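Local coordinates for malonyl CoA-acyl carrier protein transacylase (Staphylococcus aureus, PDB 3IM9) that transfers the malonyl group from malonyl-CoA to holo-acyl carrier protein, a step of bacterial fatty acid biosynthesis, at residues Val275-Glu280 and Lys299-Gln304; Pro90-Gly95 and Lys231-Gln236; Ala165-Pro170 and Gln262-Thr267. All blocks are in the same frame, centred on the assembly; numbering follows the deposited sequence.

Contact 1: Val275-Glu280 and Lys299-Gln304; sequences VDHFIE and KLTSIQ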
loop_
_atom_site.group_PDB
_atom_site.type_symbol
_atom_site.label_atom_id
_atom_site.label_comp_id
_atom_site.label_asym_id
_atom_site.label_seq_id
_atom_site.Cartn_x
_atom_site.Cartn_y
_atom_site.Cartn_z
ATOM N N VAL A 275 17.695 9.351 0.126
ATOM C CA VAL A 275 17.487 7.926 -0.090
ATOM C C VAL A 275 17.926 7.501 -1.436
ATOM O O VAL A 275 17.425 7.980 -2.453
ATOM C CB VAL A 275 16.003 7.543 0.161
ATOM C CG1 VAL A 275 15.860 6.022 -0.036
ATOM C CG2 VAL A 275 15.621 7.886 1.554
ATOM N N ASP A 276 18.877 6.568 -1.450
ATOM C CA ASP A 276 19.338 5.988 -2.709
ATOM C C ASP A 276 19.243 4.458 -2.747
ATOM O O ASP A 276 19.772 3.826 -3.617
ATOM C CB ASP A 276 20.761 6.453 -3.084
ATOM C CG ASP A 276 21.728 6.135 -2.048
ATOM O OD1 ASP A 276 22.880 6.631 -2.165
ATOM O OD2 ASP A 276 21.414 5.434 -1.084
ATOM N N HIS A 277 18.560 3.925 -1.754
ATOM C CA HIS A 277 18.369 2.463 -1.723
ATOM C C HIS A 277 16.972 2.242 -1.084
ATOM O O HIS A 277 16.661 2.709 -0.001
ATOM C CB HIS A 277 19.440 1.828 -0.805
ATOM C CG HIS A 277 19.432 0.302 -0.820
ATOM N ND1 HIS A 277 20.161 -0.475 0.073
ATOM C CD2 HIS A 277 18.786 -0.587 -1.637
ATOM C CE1 HIS A 277 19.955 -1.757 -0.195
ATOM N NE2 HIS A 277 19.118 -1.851 -1.218
ATOM N N PHE A 278 16.121 1.576 -1.871
ATOM C CA PHE A 278 14.800 1.208 -1.379
ATOM C C PHE A 278 14.785 -0.324 -1.290
ATOM O O PHE A 278 15.082 -1.014 -2.267
ATOM C CB PHE A 278 13.736 1.647 -2.416
ATOM C CG PHE A 278 13.570 3.155 -2.506
ATOM C CD1 PHE A 278 14.368 3.895 -3.438
ATOM C CD2 PHE A 278 12.659 3.775 -1.703
ATOM C CE1 PHE A 278 14.209 5.300 -3.517
ATOM C CE2 PHE A 278 12.453 5.195 -1.779
ATOM C CZ PHE A 278 13.257 5.923 -2.698
ATOM N N ILE A 279 14.283 -0.807 -0.191
ATOM C CA ILE A 279 14.168 -2.254 0.080
ATOM C C ILE A 279 12.672 -2.505 0.228
ATOM O O ILE A 279 12.034 -2.134 1.208
ATOM C CB ILE A 279 14.855 -2.608 1.340
ATOM C CG1 ILE A 279 16.373 -2.253 1.196
ATOM C CG2 ILE A 279 14.740 -4.189 1.605
ATOM C CD1 ILE A 279 17.205 -2.601 2.549
ATOM N N GLU A 280 12.158 -3.245 -0.785
ATOM C CA GLU A 280 10.725 -3.711 -0.769
ATOM C C GLU A 280 10.607 -5.025 -0.025
ATOM O O GLU A 280 11.427 -5.954 -0.210
ATOM C CB GLU A 280 10.286 -3.796 -2.205
ATOM C CG GLU A 280 8.727 -4.106 -2.293
ATOM C CD GLU A 280 8.238 -4.073 -3.709
ATOM O OE1 GLU A 280 9.007 -3.985 -4.692
ATOM O OE2 GLU A 280 6.974 -4.080 -3.816
ATOM N N LYS A 299 19.166 2.400 -5.978
ATOM C CA LYS A 299 19.291 0.948 -5.857
ATOM C C LYS A 299 17.986 0.317 -5.323
ATOM O O LYS A 299 17.370 0.912 -4.454
ATOM C CB LYS A 299 20.391 0.601 -4.859
ATOM C CG LYS A 299 20.597 -0.902 -4.574
ATOM C CD LYS A 299 21.814 -1.059 -3.656
ATOM C CE LYS A 299 22.122 -2.525 -3.334
ATOM N NZ LYS A 299 22.279 -3.369 -4.571
ATOM N N LEU A 300 17.608 -0.845 -5.878
ATOM C CA LEU A 300 16.368 -1.506 -5.476
ATOM C C LEU A 300 16.668 -2.904 -5.023
ATOM O O LEU A 300 17.371 -3.639 -5.731
ATOM C CB LEU A 300 15.391 -1.527 -6.690
ATOM C CG LEU A 300 14.977 -0.116 -7.173
ATOM C CD1 LEU A 300 14.303 -0.149 -8.577
ATOM C CD2 LEU A 300 14.207 0.678 -6.100
ATOM N N THR A 301 16.242 -3.258 -3.820
ATOM C CA THR A 301 16.318 -4.600 -3.316
ATOM C C THR A 301 14.924 -5.118 -3.022
ATOM O O THR A 301 14.117 -4.368 -2.466
ATOM C CB THR A 301 17.147 -4.619 -2.010
ATOM O OG1 THR A 301 18.508 -4.210 -2.355
ATOM C CG2 THR A 301 17.147 -6.042 -1.388
ATOM N N SER A 302 14.651 -6.389 -3.387
ATOM C CA SER A 302 13.341 -6.964 -3.054
ATOM C C SER A 302 13.556 -8.154 -2.112
ATOM O O SER A 302 14.391 -9.042 -2.453
ATOM C CB SER A 302 12.600 -7.429 -4.342
ATOM O OG SER A 302 11.562 -8.347 -3.992
ATOM N N ILE A 303 12.821 -8.187 -0.994
ATOM C CA ILE A 303 12.792 -9.303 -0.023
ATOM C C ILE A 303 11.426 -9.946 -0.079
ATOM O O ILE A 303 10.441 -9.308 0.357
ATOM C CB ILE A 303 13.138 -8.850 1.438
ATOM C CG1 ILE A 303 14.433 -8.048 1.444
ATOM C CG2 ILE A 303 13.141 -10.029 2.422
ATOM C CD1 ILE A 303 15.609 -8.800 1.118
ATOM N N GLN A 304 11.369 -11.144 -0.658
ATOM C CA GLN A 304 10.075 -11.852 -0.887
ATOM C C GLN A 304 10.033 -13.188 -0.136
ATOM O O GLN A 304 8.970 -13.607 0.324
ATOM C CB GLN A 304 9.851 -12.113 -2.381
ATOM C CG GLN A 304 9.732 -10.863 -3.219
ATOM C CD GLN A 304 9.578 -11.175 -4.669
ATOM O OE1 GLN A 304 10.213 -10.545 -5.532
ATOM N NE2 GLN A 304 8.686 -12.044 -4.964
#

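Contact 2: Pro90-Gly95 and Lys231-Gln236; sequences PDFTMG and KFPVVQ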
loop_
_atom_site.group_PDB
_atom_site.type_symbol
_atom_site.label_atom_id
_atom_site.label_comp_id
_atom_site.label_asym_id
_atom_site.label_seq_id
_atom_site.Cartn_x
_atom_site.Cartn_y
_atom_site.Cartn_z
ATOM N N PRO A 90 16.551 1.089 8.675
ATOM C CA PRO A 90 16.006 2.102 7.797
ATOM C C PRO A 90 16.120 3.511 8.333
ATOM O O PRO A 90 16.013 3.704 9.538
ATOM C CB PRO A 90 14.499 1.682 7.707
ATOM C CG PRO A 90 14.199 1.004 9.007
ATOM C CD PRO A 90 15.500 0.250 9.289
ATOM N N ASP A 91 16.294 4.442 7.416
ATOM C CA ASP A 91 16.187 5.865 7.714
ATOM C C ASP A 91 14.741 6.389 7.578
ATOM O O ASP A 91 14.315 7.302 8.315
ATOM C CB ASP A 91 17.116 6.587 6.797
ATOM C CG ASP A 91 18.569 6.115 6.963
ATOM O OD1 ASP A 91 19.070 6.361 8.118
ATOM O OD2 ASP A 91 19.166 5.640 5.989
ATOM N N PHE A 92 13.937 5.697 6.721
ATOM C CA PHE A 92 12.549 6.131 6.488
ATOM C C PHE A 92 11.800 4.880 6.002
ATOM O O PHE A 92 12.372 3.825 5.684
ATOM C CB PHE A 92 12.474 7.092 5.269
ATOM C CG PHE A 92 13.276 8.408 5.455
ATOM C CD1 PHE A 92 14.558 8.435 4.930
ATOM C CD2 PHE A 92 12.737 9.489 6.135
ATOM C CE1 PHE A 92 15.373 9.600 5.095
ATOM C CE2 PHE A 92 13.519 10.667 6.274
ATOM C CZ PHE A 92 14.824 10.668 5.737
ATOM N N THR A 93 10.477 5.061 5.911
ATOM C CA THR A 93 9.648 3.973 5.344
ATOM C C THR A 93 8.447 4.609 4.680
ATOM O O THR A 93 8.027 5.744 4.977
ATOM C CB THR A 93 9.218 3.019 6.483
ATOM O OG1 THR A 93 8.469 1.927 5.916
ATOM C CG2 THR A 93 8.377 3.660 7.526
ATOM N N MET A 94 7.858 3.818 3.769
ATOM C CA MET A 94 6.535 4.150 3.168
ATOM C C MET A 94 5.932 2.877 2.653
ATOM O O MET A 94 6.613 1.873 2.497
ATOM C CB MET A 94 6.631 5.184 1.998
ATOM C CG MET A 94 7.385 4.681 0.799
ATOM S SD MET A 94 7.239 5.723 -0.630
ATOM C CE MET A 94 8.492 4.930 -1.603
ATOM N N GLY A 95 4.626 2.896 2.473
ATOM C CA GLY A 95 3.951 1.670 1.896
ATOM C C GLY A 95 2.735 2.112 1.115
ATOM O O GLY A 95 2.141 3.181 1.386
ATOM N N LYS A 231 9.437 5.711 15.241
ATOM C CA LYS A 231 10.862 5.734 15.519
ATOM C C LYS A 231 11.727 6.260 14.379
ATOM O O LYS A 231 12.892 6.673 14.585
ATOM C CB LYS A 231 11.293 4.324 15.940
ATOM C CG LYS A 231 10.918 3.909 17.374
ATOM C CD LYS A 231 11.481 2.472 17.659
ATOM C CE LYS A 231 11.310 1.937 19.104
ATOM N NZ LYS A 231 10.113 2.486 19.702
ATOM N N PHE A 232 11.181 6.351 13.153
ATOM C CA PHE A 232 11.856 6.992 12.013
ATOM C C PHE A 232 10.640 7.425 11.132
ATOM O O PHE A 232 9.539 6.859 11.331
ATOM C CB PHE A 232 12.871 6.060 11.281
ATOM C CG PHE A 232 12.352 4.650 11.065
ATOM C CD1 PHE A 232 12.591 3.644 12.025
ATOM C CD2 PHE A 232 11.575 4.302 9.915
ATOM C CE1 PHE A 232 12.120 2.355 11.873
ATOM C CE2 PHE A 232 11.076 2.979 9.787
ATOM C CZ PHE A 232 11.271 2.018 10.735
ATOM N N PRO A 233 10.851 8.420 10.244
ATOM C CA PRO A 233 9.677 9.009 9.535
ATOM C C PRO A 233 8.991 8.002 8.565
ATOM O O PRO A 233 9.631 7.272 7.823
ATOM C CB PRO A 233 10.262 10.147 8.712
ATOM C CG PRO A 233 11.661 10.553 9.466
ATOM C CD PRO A 233 12.096 9.178 10.002
ATOM N N VAL A 234 7.667 8.090 8.610
ATOM C CA VAL A 234 6.762 7.315 7.707
ATOM C C VAL A 234 6.355 8.369 6.666
ATOM O O VAL A 234 5.714 9.412 7.044
ATOM C CB VAL A 234 5.583 6.807 8.458
ATOM C CG1 VAL A 234 4.633 6.080 7.457
ATOM C CG2 VAL A 234 5.972 5.885 9.636
ATOM N N VAL A 235 6.676 8.159 5.393
ATOM C CA VAL A 235 6.257 9.105 4.339
ATOM C C VAL A 235 4.829 8.720 3.984
ATOM O O VAL A 235 4.605 7.657 3.418
ATOM C CB VAL A 235 7.170 9.086 3.158
ATOM C CG1 VAL A 235 6.755 10.154 2.100
ATOM C CG2 VAL A 235 8.597 9.457 3.664
ATOM N N GLN A 236 3.858 9.544 4.356
ATOM C CA GLN A 236 2.446 9.164 4.270
ATOM C C GLN A 236 1.875 9.384 2.880
ATOM O O GLN A 236 2.249 10.328 2.136
ATOM C CB GLN A 236 1.587 9.859 5.329
ATOM C CG GLN A 236 2.094 9.410 6.698
ATOM C CD GLN A 236 1.025 9.646 7.786
ATOM O OE1 GLN A 236 0.975 10.742 8.412
ATOM N NE2 GLN A 236 0.178 8.664 8.035
HETATM O O HOH W 1 3.453 5.205 3.455
#

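Contact 3: Ala165-Pro170 and Gln262-Thr267; sequences ANINCP and QFINST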
loop_
_atom_site.group_PDB
_atom_site.type_symbol
_atom_site.label_atom_id
_atom_site.label_comp_id
_atom_site.label_asym_id
_atom_site.label_seq_id
_atom_site.Cartn_x
_atom_site.Cartn_y
_atom_site.Cartn_z
ATOM N N ALA A 165 -6.611 8.343 -8.220
ATOM C CA ALA A 165 -6.606 7.655 -6.939
ATOM C C ALA A 165 -5.211 7.184 -6.552
ATOM O O ALA A 165 -4.716 7.536 -5.481
ATOM C CB ALA A 165 -7.575 6.480 -6.967
ATOM N N ASN A 166 -4.568 6.390 -7.407
ATOM C CA ASN A 166 -3.261 5.895 -7.048
ATOM C C ASN A 166 -2.329 6.477 -8.089
ATOM O O ASN A 166 -2.397 6.167 -9.270
ATOM C CB ASN A 166 -3.154 4.324 -7.053
ATOM C CG ASN A 166 -4.065 3.588 -6.138
ATOM O OD1 ASN A 166 -4.245 2.339 -6.359
ATOM N ND2 ASN A 166 -4.554 4.150 -5.127
ATOM N N ILE A 167 -1.446 7.375 -7.659
ATOM C CA ILE A 167 -0.512 8.076 -8.530
ATOM C C ILE A 167 0.825 7.310 -8.430
ATOM O O ILE A 167 1.578 7.511 -7.518
ATOM C CB ILE A 167 -0.312 9.532 -8.036
ATOM C CG1 ILE A 167 -1.676 10.267 -7.843
ATOM C CG2 ILE A 167 0.510 10.256 -9.063
ATOM C CD1 ILE A 167 -2.617 10.278 -8.949
ATOM N N ASN A 168 0.976 6.340 -9.296
ATOM C CA ASN A 168 1.982 5.263 -9.117
ATOM C C ASN A 168 3.324 5.526 -9.738
ATOM O O ASN A 168 4.331 5.363 -9.055
ATOM C CB ASN A 168 1.391 3.911 -9.583
ATOM C CG ASN A 168 0.272 3.432 -8.655
ATOM O OD1 ASN A 168 0.105 3.946 -7.548
ATOM N ND2 ASN A 168 -0.438 2.385 -9.093
ATOM N N CYS A 169 3.365 5.821 -11.029
ATOM C CA CYS A 169 4.639 6.159 -11.701
ATOM C C CYS A 169 4.260 6.865 -12.980
ATOM O O CYS A 169 3.101 6.903 -13.363
ATOM C CB CYS A 169 5.494 4.912 -11.968
ATOM S SG CYS A 169 4.809 3.741 -13.166
ATOM N N PRO A 170 5.198 7.500 -13.644
ATOM C CA PRO A 170 4.877 8.068 -14.963
ATOM C C PRO A 170 4.263 7.033 -15.842
ATOM O O PRO A 170 4.825 5.896 -16.016
ATOM C CB PRO A 170 6.279 8.440 -15.497
ATOM C CG PRO A 170 7.026 8.812 -14.270
ATOM C CD PRO A 170 6.631 7.664 -13.276
ATOM N N GLN A 262 -0.240 9.240 -2.987
ATOM C CA GLN A 262 0.808 10.026 -3.656
ATOM C C GLN A 262 2.100 9.277 -3.780
ATOM O O GLN A 262 3.117 9.657 -3.171
ATOM C CB GLN A 262 0.982 11.375 -2.908
ATOM C CG GLN A 262 -0.334 12.166 -2.827
ATOM C CD GLN A 262 -0.699 12.817 -4.148
ATOM O OE1 GLN A 262 0.007 12.761 -5.151
ATOM N NE2 GLN A 262 -1.920 13.384 -4.174
ATOM N N PHE A 263 2.124 8.156 -4.511
ATOM C CA PHE A 263 3.360 7.363 -4.524
ATOM C C PHE A 263 4.510 8.019 -5.245
ATOM O O PHE A 263 5.642 7.918 -4.734
ATOM C CB PHE A 263 3.066 5.945 -5.086
ATOM C CG PHE A 263 4.235 4.988 -4.850
ATOM C CD1 PHE A 263 5.111 4.742 -5.888
ATOM C CD2 PHE A 263 4.417 4.445 -3.601
ATOM C CE1 PHE A 263 6.249 3.910 -5.678
ATOM C CE2 PHE A 263 5.507 3.541 -3.343
ATOM C CZ PHE A 263 6.432 3.281 -4.403
ATOM N N ILE A 264 4.238 8.680 -6.370
ATOM C CA ILE A 264 5.347 9.377 -7.076
ATOM C C ILE A 264 5.927 10.456 -6.133
ATOM O O ILE A 264 7.162 10.474 -5.950
ATOM C CB ILE A 264 4.861 10.010 -8.388
ATOM C CG1 ILE A 264 4.486 8.870 -9.360
ATOM C CG2 ILE A 264 5.970 10.853 -9.055
ATOM C CD1 ILE A 264 3.813 9.468 -10.619
ATOM N N ASN A 265 5.081 11.312 -5.522
ATOM C CA ASN A 265 5.666 12.436 -4.770
ATOM C C ASN A 265 6.370 11.921 -3.538
ATOM O O ASN A 265 7.344 12.539 -3.079
ATOM C CB ASN A 265 4.584 13.413 -4.400
ATOM C CG ASN A 265 4.081 14.238 -5.563
ATOM O OD1 ASN A 265 2.997 14.828 -5.445
ATOM N ND2 ASN A 265 4.778 14.249 -6.647
ATOM N N SER A 266 5.854 10.833 -2.945
ATOM C CA SER A 266 6.512 10.240 -1.755
ATOM C C SER A 266 7.875 9.662 -2.153
ATOM O O SER A 266 8.858 9.820 -1.338
ATOM C CB SER A 266 5.670 9.111 -1.220
ATOM O OG SER A 266 4.417 9.559 -0.739
ATOM N N THR A 267 7.990 8.956 -3.290
ATOM C CA THR A 267 9.249 8.460 -3.759
ATOM C C THR A 267 10.228 9.633 -3.977
ATOM O O THR A 267 11.427 9.557 -3.528
ATOM C CB THR A 267 9.097 7.654 -5.060
ATOM O OG1 THR A 267 8.252 6.519 -4.769
ATOM C CG2 THR A 267 10.448 7.080 -5.521
#

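Contact 1: Val275-Glu280 and Lys299-Gln304
His-277 and Lys-299 lie alongside each other on one face of two paired strands, and the aliphatic part of the lysine covers the imidazole. Lys-299 CD sits 3.7 Å from the centroid of the His-277 ring, a CH-pi contact over its centre, while Ile-279 CG1 comes over the opposite face nearer the rim. CG of the histidine is anti to the backbone N (chi1 -174°), which swings the ring across to the neighbouring strand and brings NE2 within 2.7 Å of Thr-301 OG1. This hydrogen bond is nearly straight and lies at the ring edge, in plane; with hydrocarbon over both faces it fixes the rotation of the imidazole. Further along this face Ile-279 CG2 packs against Ile-303 CG1 at 3.9 Å. The other face carries Phe-278 and Leu-300, which point the same way and meet through Phe-278 CB and Leu-300 CD2. Glu-280 also lies there, its carboxylate taken up by Ser-288 OG and Leu-287 N of the following helix. Five backbone hydrogen bonds join the strands, from Lys-299 N to Asp-276 O at 2.8 Å through to Ile-303 N to Glu-280 O at 2.7 Å. The strands run parallel, their axes 16° apart, and helix 286-294 connects them: a beta-alpha-beta unit at the edge of the four-stranded parallel sheet.

Contact 2: Pro90-Gly95 and Lys231-Gln236
Pro-90 CG rests over one face of the Phe-232 ring, 3.8 Å from its centroid and displaced toward the rim, while Thr-93 brings its methyl to the ring edge, CG2 lying 3.6 Å from Phe-232 CE2. CG of Phe-232 stands between its own backbone N and carbonyl carbon (chi1 43°), a placement that lays the ring along the 90-95 backbone. In the next pair the proline comes from the other segment and meets an edge: Pro-233 CB lies 3.6 Å from Phe-92 CD2. Between these aromatic contacts and the far end, Thr-93 holds the backbones together at both its polar main-chain atoms. Its N donates to Pro-233 O at 3.0 Å, and its O accepts a straighter bond from Val-235 N at 2.8 Å. Strand 92-95 is one of the two edge strands of the parallel sheet, and this single bridge adds a short extended segment to its outer side. The strand ends in Gly-95, the first residue of a GxSxG sequence consistent with the nucleophile elbow of this family, whose serine, Ser-97, is a probable active-site residue. At that end a water takes over from direct pairing: it accepts from Gly-95 N at 2.8 Å and donates to Val-235 O at 2.7 Å. Farther out, Thr-93 OG1 is held by Ile-14 O and Ser-103 OG, which probably help to keep its methyl turned to Phe-232. Strand 11-16 flanks 92-95 within the sheet, and Leu-270 of helix 263-272 packs on both Phe-92 and Val-235.

Contact 3: Ala165-Pro170 and Gln262-Thr267
The strand segment 165-169 and the first turn of helix 263-272 (residues 263-267) run at 49° to each other, with axes 6.9 Å apart at their closest. Ile-167 O points at the start of the helix and accepts a bent hydrogen bond from Ile-264 N at 3.1 Å, the donor tilted 27° from the carbonyl plane. Gln-262 occupies the N-cap position, and its main-chain O accepts from both Ser-266 N and Ser-266 OG, from opposite faces of its plane. One residue on, Phe-263 O is gripped in the same manner by Thr-267 N and OG1, so hydroxyls reinforce the first helical turn. Strand 162-169 belongs to the five-stranded mixed sheet, whereas helix 263-272 leads into strand 275-281 of the parallel sheet; the contact therefore joins the two sheets of the acyltransferase fold. Two classic beta bulges against strand 172-176 interrupt the strand here, pairing Ala-165 and Asn-166 with Val-174, and Asn-168 and Cys-169 with Gln-172. Among the side chains, Ile-264 lies over the end of the strand. Its CD1 lies 3.7 Å from Ile-167 CG2, the two side chains crossing at about a right angle, and the same methyl is 3.5 Å from Cys-169 C. Phe-263, with CG anti to the backbone N (chi1 -168°), presents its ring edge to Asn-168 O, 3.3 Å from CD1. That carbonyl oxygen is buried and has no hydrogen-bonding partner in the model. Over one face of the ring lies Thr-267 OG1. Leu-290 of helix 286-294 packs against Phe-263, Asn-168 and Cys-169, and the side chain of Asn-168 is about 8 Å from that of Ser-97, a probable active-site serine.

How the contacts relate
Helix 263-272 is the element around which the three contacts gather. Contact 3 holds its first turn, strand 275-281 of contact 1 follows it in the chain, and contact 2 packs on its flank. Met-94 CE lies 3.7 Å from Phe-263 CE2 and 4.0 Å from Phe-278 CE2, so this methionine touches both other contacts. Centres of contacts 1 and 2 are 13 Å apart, at the two edges of the same parallel sheet; contact 3 lies 16 to 17 Å from either. Along the chain, contacts 2 and 3 interleave and both close before contact 1 opens. Met-94, on the strand running into the probable active-site Ser-97, thus packs against both the helix start and strand 275-281.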